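Local coordinates for uncharacterized protein (Clostridium sporogenes, PDB 4Q0Y) that is of unknown function but adopts a hot-dog, thioesterase-like fold, so that a role resembling that of thioesterases is possible yet unproven, at residues B[28-33]-B[124-129]; B[37-42]-B[70-75]; B[91-96]-B[102-107]; B[43-46]-B[51-54]. One frame throughout, in Å; residues are numbered along the deposited sequence.

Contact 1. Residues B[28-33]-B[124-129]. With CD (cadmium ion), chain L.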
loop_
_atom_site.group_PDB
_atom_site.type_symbol
_atom_site.label_atom_id
_atom_site.label_comp_id
_atom_site.label_asym_id
_atom_site.label_seq_id
_atom_site.Cartn_x
_atom_site.Cartn_y
_atom_site.Cartn_z
ATOM N N GLY B 28 -19.511 6.221 13.060
ATOM C CA GLY B 28 -19.268 4.793 12.940
ATOM C C GLY B 28 -17.801 4.452 12.990
ATOM O O GLY B 28 -16.968 5.294 13.364
ATOM N N VAL B 29 -17.491 3.223 12.595
ATOM C CA VAL B 29 -16.125 2.726 12.614
ATOM C C VAL B 29 -15.919 1.828 11.411
ATOM O O VAL B 29 -16.834 1.083 11.032
ATOM C CB VAL B 29 -15.783 2.034 13.931
ATOM C CG1 VAL B 29 -16.829 0.984 14.265
ATOM C CG2 VAL B 29 -14.354 1.491 13.911
ATOM N N ILE B 30 -14.741 1.955 10.795
ATOM C CA ILE B 30 -14.309 1.134 9.663
ATOM C C ILE B 30 -13.368 0.067 10.214
ATOM O O ILE B 30 -12.345 0.387 10.809
ATOM C CB ILE B 30 -13.614 1.976 8.562
ATOM C CG1 ILE B 30 -14.586 3.038 8.006
ATOM C CG2 ILE B 30 -13.109 1.076 7.428
ATOM C CD1 ILE B 30 -13.939 4.087 7.148
ATOM N N TYR B 31 -13.731 -1.197 10.009
ATOM C CA TYR B 31 -12.938 -2.372 10.430
ATOM C C TYR B 31 -12.453 -3.245 9.291
ATOM O O TYR B 31 -11.611 -4.135 9.503
ATOM C CB TYR B 31 -13.811 -3.279 11.317
ATOM C CG TYR B 31 -14.174 -2.660 12.636
ATOM C CD1 TYR B 31 -13.183 -2.196 13.498
ATOM C CD2 TYR B 31 -15.504 -2.555 13.038
ATOM C CE1 TYR B 31 -13.494 -1.631 14.728
ATOM C CE2 TYR B 31 -15.826 -2.010 14.269
ATOM C CZ TYR B 31 -14.820 -1.543 15.102
ATOM O OH TYR B 31 -15.126 -0.952 16.295
ATOM N N ASP B 32 -12.972 -3.017 8.075
ATOM C CA ASP B 32 -12.705 -3.894 6.935
ATOM C C ASP B 32 -11.218 -3.911 6.566
ATOM O O ASP B 32 -10.627 -2.850 6.309
ATOM C CB ASP B 32 -13.497 -3.394 5.721
ATOM C CG ASP B 32 -13.329 -4.288 4.510
ATOM O OD1 ASP B 32 -13.921 -5.360 4.490
ATOM O OD2 ASP B 32 -12.554 -3.918 3.609
ATOM N N GLU B 33 -10.624 -5.110 6.552
ATOM C CA GLU B 33 -9.182 -5.258 6.275
ATOM C C GLU B 33 -8.705 -4.577 4.977
ATOM O O GLU B 33 -7.683 -3.855 4.981
ATOM C CB GLU B 33 -8.804 -6.741 6.263
ATOM C CG GLU B 33 -7.322 -7.049 6.211
ATOM C CD GLU B 33 -6.543 -6.549 7.413
ATOM O OE1 GLU B 33 -7.149 -6.203 8.468
ATOM O OE2 GLU B 33 -5.282 -6.521 7.337
ATOM N N LYS B 124 -12.925 7.199 -1.862
ATOM C CA LYS B 124 -14.353 6.900 -2.075
ATOM C C LYS B 124 -14.714 5.444 -1.770
ATOM O O LYS B 124 -15.761 5.192 -1.184
ATOM C CB LYS B 124 -14.822 7.324 -3.469
ATOM C CG LYS B 124 -14.868 8.847 -3.597
ATOM C CD LYS B 124 -14.992 9.377 -5.015
ATOM C CE LYS B 124 -16.268 8.944 -5.699
ATOM N NZ LYS B 124 -16.371 9.596 -7.041
ATOM N N GLU B 125 -13.821 4.506 -2.106
ATOM C CA GLU B 125 -14.011 3.094 -1.751
ATOM C C GLU B 125 -13.965 2.881 -0.230
ATOM O O GLU B 125 -14.803 2.149 0.328
ATOM C CB GLU B 125 -12.990 2.173 -2.437
ATOM C CG GLU B 125 -13.167 2.117 -3.944
ATOM C CD GLU B 125 -11.990 1.527 -4.702
ATOM O OE1 GLU B 125 -11.002 1.067 -4.089
ATOM O OE2 GLU B 125 -12.058 1.581 -5.948
ATOM N N ILE B 126 -12.988 3.504 0.416
ATOM C CA ILE B 126 -12.785 3.363 1.868
ATOM C C ILE B 126 -13.971 3.922 2.680
ATOM O O ILE B 126 -14.424 3.271 3.658
ATOM C CB ILE B 126 -11.494 4.057 2.346
ATOM C CG1 ILE B 126 -10.280 3.361 1.736
ATOM C CG2 ILE B 126 -11.389 4.088 3.876
ATOM C CD1 ILE B 126 -9.037 4.226 1.715
ATOM N N PHE B 127 -14.464 5.083 2.265
ATOM C CA PHE B 127 -15.513 5.795 2.996
ATOM C C PHE B 127 -16.938 5.574 2.453
ATOM O O PHE B 127 -17.871 6.243 2.904
ATOM C CB PHE B 127 -15.139 7.269 3.149
ATOM C CG PHE B 127 -13.952 7.463 4.044
ATOM C CD1 PHE B 127 -14.095 7.303 5.431
ATOM C CD2 PHE B 127 -12.678 7.666 3.517
ATOM C CE1 PHE B 127 -13.003 7.396 6.258
ATOM C CE2 PHE B 127 -11.575 7.754 4.338
ATOM C CZ PHE B 127 -11.738 7.627 5.721
ATOM N N LEU B 128 -17.123 4.601 1.560
ATOM C CA LEU B 128 -18.461 4.223 1.075
ATOM C C LEU B 128 -19.255 3.582 2.226
ATOM O O LEU B 128 -18.721 2.694 2.885
ATOM C CB LEU B 128 -18.352 3.197 -0.071
ATOM C CG LEU B 128 -19.616 2.589 -0.699
ATOM C CD1 LEU B 128 -20.460 3.673 -1.343
ATOM C CD2 LEU B 128 -19.231 1.533 -1.718
ATOM N N ASN B 129 -20.490 4.040 2.452
ATOM C CA ASN B 129 -21.410 3.422 3.429
ATOM C C ASN B 129 -20.815 3.199 4.833
ATOM O O ASN B 129 -20.849 2.072 5.372
ATOM C CB ASN B 129 -21.960 2.087 2.885
ATOM C CG ASN B 129 -22.772 2.249 1.618
ATOM O OD1 ASN B 129 -23.504 3.223 1.451
ATOM N ND2 ASN B 129 -22.663 1.273 0.727
HETATM CD CD CD L . -5.324 -6.002 9.735
HETATM O O HOH W 1 -3.129 -5.536 9.592
HETATM O O HOH W 2 -5.219 -8.426 10.103
HETATM O O HOH W 3 -5.413 -3.871 8.822
#

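Contact 2. Residues B[37-42]-B[70-75]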
loop_
_atom_site.group_PDB
_atom_site.type_symbol
_atom_site.label_atom_id
_atom_site.label_comp_id
_atom_site.label_asym_id
_atom_site.label_seq_id
_atom_site.Cartn_x
_atom_site.Cartn_y
_atom_site.Cartn_z
ATOM N N SER B 37 -6.185 -1.401 4.763
ATOM C CA SER B 37 -4.947 -1.571 3.970
ATOM C C SER B 37 -4.785 -0.445 2.938
ATOM O O SER B 37 -3.718 0.153 2.844
ATOM C CB SER B 37 -4.936 -2.938 3.270
ATOM O OG SER B 37 -3.915 -3.083 2.275
ATOM N N LYS B 38 -5.869 -0.119 2.223
ATOM C CA LYS B 38 -5.829 0.987 1.264
ATOM C C LYS B 38 -5.543 2.349 1.927
ATOM O O LYS B 38 -4.723 3.148 1.412
ATOM C CB LYS B 38 -7.108 1.051 0.451
ATOM C CG LYS B 38 -7.280 -0.085 -0.532
ATOM C CD LYS B 38 -8.705 -0.115 -1.051
ATOM C CE LYS B 38 -8.967 -1.210 -2.031
ATOM N NZ LYS B 38 -10.380 -1.204 -2.521
ATOM N N PHE B 39 -6.131 2.596 3.094
ATOM C CA PHE B 39 -5.861 3.863 3.822
ATOM C C PHE B 39 -4.423 3.923 4.349
ATOM O O PHE B 39 -3.782 4.974 4.290
ATOM C CB PHE B 39 -6.840 4.093 4.951
ATOM C CG PHE B 39 -6.861 5.523 5.432
ATOM C CD1 PHE B 39 -7.356 6.520 4.602
ATOM C CD2 PHE B 39 -6.312 5.877 6.651
ATOM C CE1 PHE B 39 -7.340 7.850 5.016
ATOM C CE2 PHE B 39 -6.307 7.198 7.088
ATOM C CZ PHE B 39 -6.818 8.184 6.265
ATOM N N LYS B 40 -3.901 2.790 4.812
ATOM C CA LYS B 40 -2.490 2.704 5.252
ATOM C C LYS B 40 -1.548 3.163 4.146
ATOM O O LYS B 40 -0.618 3.931 4.394
ATOM C CB LYS B 40 -2.116 1.280 5.681
ATOM C CG LYS B 40 -0.690 1.158 6.222
ATOM C CD LYS B 40 -0.306 -0.297 6.505
ATOM C CE LYS B 40 0.722 -0.837 5.543
ATOM N NZ LYS B 40 1.199 -2.191 5.939
ATOM N N VAL B 41 -1.764 2.636 2.945
ATOM C CA VAL B 41 -0.904 2.918 1.805
ATOM C C VAL B 41 -0.882 4.430 1.516
ATOM O O VAL B 41 0.190 5.010 1.343
ATOM C CB VAL B 41 -1.316 2.096 0.570
ATOM C CG1 VAL B 41 -0.644 2.599 -0.701
ATOM C CG2 VAL B 41 -0.970 0.618 0.806
ATOM N N ILE B 42 -2.061 5.061 1.524
ATOM C CA ILE B 42 -2.151 6.529 1.360
ATOM C C ILE B 42 -1.366 7.256 2.456
ATOM O O ILE B 42 -0.529 8.118 2.139
ATOM C CB ILE B 42 -3.617 7.016 1.337
ATOM C CG1 ILE B 42 -4.259 6.548 0.033
ATOM C CG2 ILE B 42 -3.695 8.545 1.516
ATOM C CD1 ILE B 42 -5.763 6.682 0.006
ATOM N N TYR B 70 -15.522 13.975 6.794
ATOM C CA TYR B 70 -15.488 13.354 8.121
ATOM C C TYR B 70 -14.290 13.810 8.922
ATOM O O TYR B 70 -13.290 14.292 8.375
ATOM C CB TYR B 70 -15.415 11.846 7.981
ATOM C CG TYR B 70 -16.615 11.177 7.369
ATOM C CD1 TYR B 70 -17.869 11.237 7.990
ATOM C CD2 TYR B 70 -16.492 10.400 6.199
ATOM C CE1 TYR B 70 -18.969 10.612 7.446
ATOM C CE2 TYR B 70 -17.597 9.743 5.647
ATOM C CZ TYR B 70 -18.833 9.869 6.257
ATOM O OH TYR B 70 -19.946 9.245 5.745
ATOM N N HIS B 71 -14.416 13.699 10.249
ATOM C CA HIS B 71 -13.268 13.704 11.138
ATOM C C HIS B 71 -13.021 12.247 11.419
ATOM O O HIS B 71 -13.956 11.525 11.724
ATOM C CB HIS B 71 -13.566 14.470 12.414
ATOM C CG HIS B 71 -13.591 15.952 12.219
ATOM N ND1 HIS B 71 -13.525 16.839 13.271
ATOM C CD2 HIS B 71 -13.671 16.708 11.102
ATOM C CE1 HIS B 71 -13.574 18.073 12.817
ATOM N NE2 HIS B 71 -13.645 18.026 11.505
ATOM N N ILE B 72 -11.761 11.825 11.288
ATOM C CA ILE B 72 -11.395 10.436 11.425
ATOM C C ILE B 72 -10.193 10.241 12.332
ATOM O O ILE B 72 -9.281 11.079 12.404
ATOM C CB ILE B 72 -11.140 9.750 10.050
ATOM C CG1 ILE B 72 -9.944 10.393 9.310
ATOM C CG2 ILE B 72 -12.393 9.815 9.196
ATOM C CD1 ILE B 72 -9.534 9.646 8.053
ATOM N N GLN B 73 -10.219 9.097 13.026
ATOM C CA GLN B 73 -9.164 8.674 13.939
ATOM C C GLN B 73 -8.724 7.285 13.505
ATOM O O GLN B 73 -9.322 6.288 13.946
ATOM C CB GLN B 73 -9.653 8.684 15.383
ATOM C CG GLN B 73 -8.583 8.258 16.399
ATOM C CD GLN B 73 -9.139 8.142 17.806
ATOM O OE1 GLN B 73 -9.935 8.984 18.258
ATOM N NE2 GLN B 73 -8.750 7.088 18.499
ATOM N N PRO B 74 -7.693 7.205 12.645
ATOM C CA PRO B 74 -7.095 5.907 12.356
ATOM C C PRO B 74 -6.296 5.436 13.561
ATOM O O PRO B 74 -5.480 6.206 14.104
ATOM C CB PRO B 74 -6.170 6.180 11.155
ATOM C CG PRO B 74 -5.882 7.624 11.215
ATOM C CD PRO B 74 -7.128 8.266 11.776
ATOM N N ASN B 75 -6.572 4.209 13.988
ATOM C CA ASN B 75 -5.909 3.563 15.094
ATOM C C ASN B 75 -4.921 2.584 14.502
ATOM O O ASN B 75 -5.287 1.755 13.665
ATOM C CB ASN B 75 -6.938 2.863 15.973
ATOM C CG ASN B 75 -7.893 3.847 16.585
ATOM O OD1 ASN B 75 -7.474 4.747 17.307
ATOM N ND2 ASN B 75 -9.158 3.749 16.229
#

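Contact 3. Residues B[91-96]-B[102-107]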
loop_
_atom_site.group_PDB
_atom_site.type_symbol
_atom_site.label_atom_id
_atom_site.label_comp_id
_atom_site.label_asym_id
_atom_site.label_seq_id
_atom_site.Cartn_x
_atom_site.Cartn_y
_atom_site.Cartn_z
ATOM N N LEU B 91 -7.557 13.393 12.143
ATOM C CA LEU B 91 -7.567 13.996 10.816
ATOM C C LEU B 91 -8.930 14.556 10.478
ATOM O O LEU B 91 -9.950 14.028 10.897
ATOM C CB LEU B 91 -7.187 12.968 9.767
ATOM C CG LEU B 91 -5.934 12.119 10.005
ATOM C CD1 LEU B 91 -5.846 11.048 8.932
ATOM C CD2 LEU B 91 -4.702 13.000 9.999
ATOM N N TYR B 92 -8.930 15.614 9.663
ATOM C CA TYR B 92 -10.136 16.057 8.931
ATOM C C TYR B 92 -9.938 15.581 7.505
ATOM O O TYR B 92 -8.865 15.790 6.929
ATOM C CB TYR B 92 -10.328 17.586 8.963
ATOM C CG TYR B 92 -10.039 18.266 10.307
ATOM C CD1 TYR B 92 -10.413 17.675 11.537
ATOM C CD2 TYR B 92 -9.460 19.529 10.343
ATOM C CE1 TYR B 92 -10.151 18.299 12.750
ATOM C CE2 TYR B 92 -9.195 20.166 11.556
ATOM C CZ TYR B 92 -9.538 19.543 12.754
ATOM O OH TYR B 92 -9.299 20.167 13.950
ATOM N N ILE B 93 -10.964 14.963 6.919
ATOM C CA ILE B 93 -10.850 14.468 5.545
ATOM C C ILE B 93 -12.002 14.993 4.705
ATOM O O ILE B 93 -13.140 14.990 5.167
ATOM C CB ILE B 93 -10.686 12.926 5.501
ATOM C CG1 ILE B 93 -10.230 12.477 4.123
ATOM C CG2 ILE B 93 -11.963 12.202 5.917
ATOM C CD1 ILE B 93 -9.502 11.151 4.137
ATOM N N LEU B 94 -11.659 15.507 3.513
ATOM C CA LEU B 94 -12.617 16.052 2.553
ATOM C C LEU B 94 -12.383 15.295 1.259
ATOM O O LEU B 94 -11.322 15.432 0.648
ATOM C CB LEU B 94 -12.360 17.537 2.374
ATOM C CG LEU B 94 -12.500 18.400 3.617
ATOM C CD1 LEU B 94 -11.957 19.800 3.331
ATOM C CD2 LEU B 94 -13.944 18.445 4.083
ATOM N N VAL B 95 -13.345 14.462 0.865
ATOM C CA VAL B 95 -13.166 13.504 -0.233
ATOM C C VAL B 95 -14.027 13.877 -1.435
ATOM O O VAL B 95 -15.259 13.878 -1.328
ATOM C CB VAL B 95 -13.512 12.051 0.186
ATOM C CG1 VAL B 95 -13.296 11.056 -0.962
ATOM C CG2 VAL B 95 -12.713 11.626 1.406
ATOM N N GLY B 96 -13.383 14.133 -2.576
ATOM C CA GLY B 96 -14.074 14.276 -3.834
ATOM C C GLY B 96 -14.808 15.572 -4.064
ATOM O O GLY B 96 -16.044 15.630 -3.956
ATOM N N SER B 102 -9.098 15.497 -3.234
ATOM C CA SER B 102 -9.387 15.300 -1.831
ATOM C C SER B 102 -8.344 15.973 -0.974
ATOM O O SER B 102 -7.253 16.262 -1.462
ATOM C CB SER B 102 -9.452 13.804 -1.482
ATOM O OG SER B 102 -10.465 13.162 -2.233
ATOM N N TYR B 103 -8.681 16.191 0.295
ATOM C CA TYR B 103 -7.794 16.832 1.268
ATOM C C TYR B 103 -7.753 16.052 2.574
ATOM O O TYR B 103 -8.777 15.579 3.047
ATOM C CB TYR B 103 -8.242 18.240 1.572
ATOM C CG TYR B 103 -8.243 19.129 0.348
ATOM C CD1 TYR B 103 -9.330 19.140 -0.529
ATOM C CD2 TYR B 103 -7.157 19.914 0.042
ATOM C CE1 TYR B 103 -9.325 19.937 -1.678
ATOM C CE2 TYR B 103 -7.140 20.729 -1.096
ATOM C CZ TYR B 103 -8.226 20.735 -1.945
ATOM O OH TYR B 103 -8.187 21.523 -3.077
ATOM N N ILE B 104 -6.551 15.969 3.156
ATOM C CA ILE B 104 -6.343 15.441 4.504
ATOM C C ILE B 104 -5.663 16.547 5.323
ATOM O O ILE B 104 -4.638 17.073 4.890
ATOM C CB ILE B 104 -5.470 14.172 4.492
ATOM C CG1 ILE B 104 -6.239 13.042 3.781
ATOM C CG2 ILE B 104 -5.061 13.774 5.922
ATOM C CD1 ILE B 104 -5.405 11.823 3.451
ATOM N N ILE B 105 -6.254 16.911 6.465
ATOM C CA ILE B 105 -5.716 17.938 7.352
ATOM C C ILE B 105 -5.434 17.277 8.700
ATOM O O ILE B 105 -6.274 16.564 9.219
ATOM C CB ILE B 105 -6.730 19.094 7.542
ATOM C CG1 ILE B 105 -7.090 19.752 6.197
ATOM C CG2 ILE B 105 -6.212 20.135 8.541
ATOM C CD1 ILE B 105 -8.334 20.620 6.270
ATOM N N PHE B 106 -4.274 17.551 9.275
ATOM C CA PHE B 106 -3.926 16.984 10.589
ATOM C C PHE B 106 -4.483 17.940 11.641
ATOM O O PHE B 106 -4.057 19.084 11.713
ATOM C CB PHE B 106 -2.417 16.789 10.708
ATOM C CG PHE B 106 -1.906 15.595 9.949
ATOM C CD1 PHE B 106 -1.808 15.622 8.570
ATOM C CD2 PHE B 106 -1.569 14.426 10.608
ATOM C CE1 PHE B 106 -1.384 14.514 7.862
ATOM C CE2 PHE B 106 -1.135 13.305 9.906
ATOM C CZ PHE B 106 -1.023 13.354 8.532
ATOM N N SER B 107 -5.452 17.462 12.425
ATOM C CA SER B 107 -6.161 18.239 13.453
ATOM C C SER B 107 -5.179 18.844 14.449
ATOM O O SER B 107 -4.232 18.169 14.882
ATOM C CB SER B 107 -7.153 17.358 14.235
ATOM O OG SER B 107 -7.818 18.121 15.240
#

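Contact 4. Residues B[43-46]-B[51-54]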
loop_
_atom_site.group_PDB
_atom_site.type_symbol
_atom_site.label_atom_id
_atom_site.label_comp_id
_atom_site.label_asym_id
_atom_site.label_seq_id
_atom_site.Cartn_x
_atom_site.Cartn_y
_atom_site.Cartn_z
HETATM N N MSE B 43 -1.598 6.879 3.718
HETATM C CA MSE B 43 -0.953 7.540 4.863
HETATM C C MSE B 43 0.560 7.406 4.824
HETATM O O MSE B 43 1.269 8.358 5.175
HETATM C CB MSE B 43 -1.501 7.077 6.210
HETATM C CG MSE B 43 -2.973 7.454 6.426
HETATM SE SE MSE B 43 -3.283 9.404 6.412
HETATM C CE MSE B 43 -2.154 9.812 7.975
ATOM N N ASN B 44 1.071 6.252 4.387
ATOM C CA ASN B 44 2.527 6.058 4.234
ATOM C C ASN B 44 3.146 6.701 2.977
ATOM O O ASN B 44 4.370 6.688 2.835
ATOM C CB ASN B 44 2.895 4.573 4.244
ATOM C CG ASN B 44 2.904 3.977 5.636
ATOM O OD1 ASN B 44 3.109 4.679 6.632
ATOM N ND2 ASN B 44 2.788 2.677 5.704
ATOM N N SER B 45 2.318 7.214 2.072
ATOM C CA SER B 45 2.798 7.784 0.829
ATOM C C SER B 45 2.539 9.291 0.697
ATOM O O SER B 45 2.813 9.858 -0.376
ATOM C CB SER B 45 2.214 6.979 -0.329
ATOM O OG SER B 45 0.860 7.231 -0.475
ATOM N N LEU B 46 2.172 9.960 1.796
ATOM C CA LEU B 46 1.858 11.401 1.753
ATOM C C LEU B 46 3.000 12.267 1.240
ATOM O O LEU B 46 2.747 13.210 0.506
ATOM C CB LEU B 46 1.424 11.932 3.125
ATOM C CG LEU B 46 0.186 11.299 3.746
ATOM C CD1 LEU B 46 0.020 11.802 5.179
ATOM C CD2 LEU B 46 -1.037 11.574 2.906
ATOM N N GLY B 51 1.030 11.700 -6.779
ATOM C CA GLY B 51 -0.403 12.048 -6.669
ATOM C C GLY B 51 -0.841 12.720 -5.376
ATOM O O GLY B 51 -2.044 12.830 -5.123
ATOM N N ILE B 52 0.112 13.053 -4.494
ATOM C CA ILE B 52 -0.189 13.685 -3.199
ATOM C C ILE B 52 0.796 14.861 -3.074
ATOM O O ILE B 52 1.965 14.752 -3.477
ATOM C CB ILE B 52 -0.105 12.693 -1.980
ATOM C CG1 ILE B 52 -1.018 11.462 -2.171
ATOM C CG2 ILE B 52 -0.450 13.403 -0.672
ATOM C CD1 ILE B 52 -0.854 10.356 -1.146
ATOM N N LYS B 53 0.299 15.990 -2.584
ATOM C CA LYS B 53 1.136 17.202 -2.428
ATOM C C LYS B 53 0.840 17.863 -1.100
ATOM O O LYS B 53 -0.332 18.079 -0.777
ATOM C CB LYS B 53 0.897 18.195 -3.556
ATOM C CG LYS B 53 1.924 19.331 -3.620
ATOM C CD LYS B 53 1.573 20.455 -4.585
ATOM C CE LYS B 53 2.492 21.674 -4.451
ATOM N NZ LYS B 53 3.960 21.481 -4.524
ATOM N N LYS B 54 1.901 18.197 -0.350
ATOM C CA LYS B 54 1.764 19.036 0.856
ATOM C C LYS B 54 1.359 20.452 0.449
ATOM O O LYS B 54 1.956 21.048 -0.447
ATOM C CB LYS B 54 3.069 19.079 1.661
ATOM C CG LYS B 54 2.934 19.700 3.054
ATOM C CD LYS B 54 4.291 19.839 3.755
ATOM C CE LYS B 54 4.822 18.488 4.232
ATOM N NZ LYS B 54 6.176 18.597 4.850
HETATM O O HOH W 4 4.031 13.794 -1.775
#

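Contact 1. Residues B[28-33]-B[124-129]
A single methyl group, CD1 of Ile30, carries the whole contact between the edge strand 26-30 and the C-terminal end of helix 117-126 in this hot-dog-like fold. It reaches three targets at once: the ring of Phe127, with 3.6 Å between Ile30 CD1 and Phe127 CE1; the carbonyl of Ile126, with Ile30 CD1 also 3.6 Å from Ile126 O; and, more distantly, the branch methyl CG2 of Ile126. The isoleucine chain comes in at about a right angle to the phenylalanine side chain and touches its CD1-CE1 side obliquely. Ile30 extends there because CG1 lies anti to its own carbonyl carbon (chi1 -61°) and the chain runs on extended to CD1 (chi2 168°). Phe127 starts out turned from the strand, yet its ring swings back to meet it, while Ile126 CG2 lies 3.7 Å above one face of the Phe127 ring, displaced toward its rim. Tyr70, Ile72 and Ile93 of the sheet also touch this ring. Past the strand, Asp32 caps the start of helix 33-44, and Glu33 grips a cadmium ion, OE1 at 2.2 Å and OE2 at 2.5 Å from the metal, beside three waters; OE2 is also hydrogen-bonded to Gly1 N of the second subunit. No hydrogen bond joins the two segments, which implies that apolar packing holds helix end and strand, with the metal chemistry kept apart at Glu33.

Contact 2. Residues B[37-42]-B[70-75]
Two side-chain torsions set up the meeting of Phe39 with Ile72: the phenylalanine has CG opposite the backbone N across the CA-CB bond (chi1 -163°), which sends its ring out from helix 33-44, and the isoleucine holds CG1 between its backbone N and carbonyl carbon (chi1 63°), with the chain then extended to CD1. The two come from opposite directions, and the isoleucine methyl arrives obliquely at the far end of the ring, Phe39 CZ lying 3.6 Å from Ile72 CD1. The same methyl is 4.2 Å from CE1 and from CE2 of Phe39. Pro74, two residues further along strand 68-80 and on the same side of it, meets the ring differently: its CG lies at the edge, near the ring plane, 4.2 Å from Phe39 CE2. All three side chains are buried and no hydrogen bond joins residues 37-42 to 70-75, so the contact is purely apolar. Polar groups sit apart from it. Gln73 NE2 donates to Asn75 OD1 over 2.9 Å, in the carbonyl plane and on a lone pair, a bond that ties two side chains of the strand together. Such packing of a central helix against a curved antiparallel sheet is the hallmark of the hot-dog fold. Leu8 and Ile11 of strand 4-15 also touch the Phe39 ring, Leu91 of strand 83-95 lies against Ile72, and helix 117-126 packs beside helix 33-44 through Ile122 and Leu123.

Contact 3. Residues B[91-96]-B[102-107]
Leu91 and Phe106 meet closely, the leucine CD2 standing over one face of the phenylalanine ring in a CH-pi contact, 3.6 Å from the centroid and 17° off the ring normal, although Phe106 keeps some exposure. On the same face of the sheet Ile93 and Ile104 also lie alongside each other, pointing the same way, with Ile93 CD1 3.8 Å from Ile104 CG1. Phe39 and Met43 (selenomethionine) of helix 33-44 pack onto this face. On the other face, Tyr92 belongs to the close-packed part: it crosses Ile105 obliquely, its CD2 3.8 Å from Ile105 CG2, and ends in a hydrogen bond of 2.8 Å between Tyr92 OH and Ser107 OG, in which either hydroxyl may donate. Ser107 presents that oxygen with OG anti to the backbone N (chi1 179°), and the tyrosine ring is also stacked with His71. The looser pair is Leu94 with the partly exposed Tyr103, whose side chains approach only through their CB atoms, 4.3 Å apart. Tyr92 pairs with Ile105 and Leu94 with Tyr103 through reciprocal backbone bonds, Leu94 N to Tyr103 O measuring 2.9 Å. At the turn end, Ser102 OG accepts from Gly96 N over 3.1 Å while also bonded to Thr120 of helix 117-126. Strands 83-95 and 102-106 form a beta hairpin of the antiparallel sheet, with the Leu91-Ile93-Ile104-Phe106 face against the helices, as in the hot-dog fold.

Contact 4. Residues B[43-46]-B[51-54]
Apolar packing between the segments comes down to one pair, Ile52 CG2 and Leu46 CD2, 4.1 Å apart. The two side chains run at a slant to one another; that of Leu46 leaves its backbone pointing away from the strand, and CD2 is its methyl that comes near the isoleucine. A second group consists of van der Waals contacts between methyls and polar atoms. Ile52 CG2 lies 3.4 Å from the carbonyl oxygen Leu46 O, and the other branch, extended (chi2 171°), carries Ile52 CD1 to 3.6 Å from Ser45 OG. The two branches thus lie along consecutive residues, CG2 at Leu46 and CD1 at Ser45. This is the return of the chain from the central helix of the hot-dog fold to an edge of its antiparallel sheet: strand 52-55 pairs with strand 112-115, whose Tyr113 touches both Leu46 and Ile52, while Phe106 from the next strand also packs on Leu46. No direct hydrogen bond spans the segments. The polar link found between them is water 4, 2.7 Å from Leu46 O and 2.8 Å from Ile52 O, placed to donate to either carbonyl, though other acceptors compete for its protons. The hydroxyl of Ser45 turns back to its own helix: with OG placed between the backbone N and the carbonyl carbon (chi1 72°), it bonds chiefly to Val41 O, and Ile42 O shares the single proton.

All four contacts belong to one antiparallel sheet and the two helices packed on it. Contact 1 closes the longest loop of the four and encloses the others; contact 4 is nested inside contact 2, and contact 3 follows both. Contacts 1 and 2, with centres about 9 Å apart, are joined by the salt bridge from Glu125 to Lys38, while contacts 2 and 3, about 10 Å apart, share the pairing of strands 68-80 and 83-95. Contacts 2 and 4 both use helix 33-44. Contacts 1 and 4 lie about 20 Å apart, centre to centre, without touching. Together they tie helix 33-44, helix 117-126 and the edge strands to the sheet of the hot-dog-like fold.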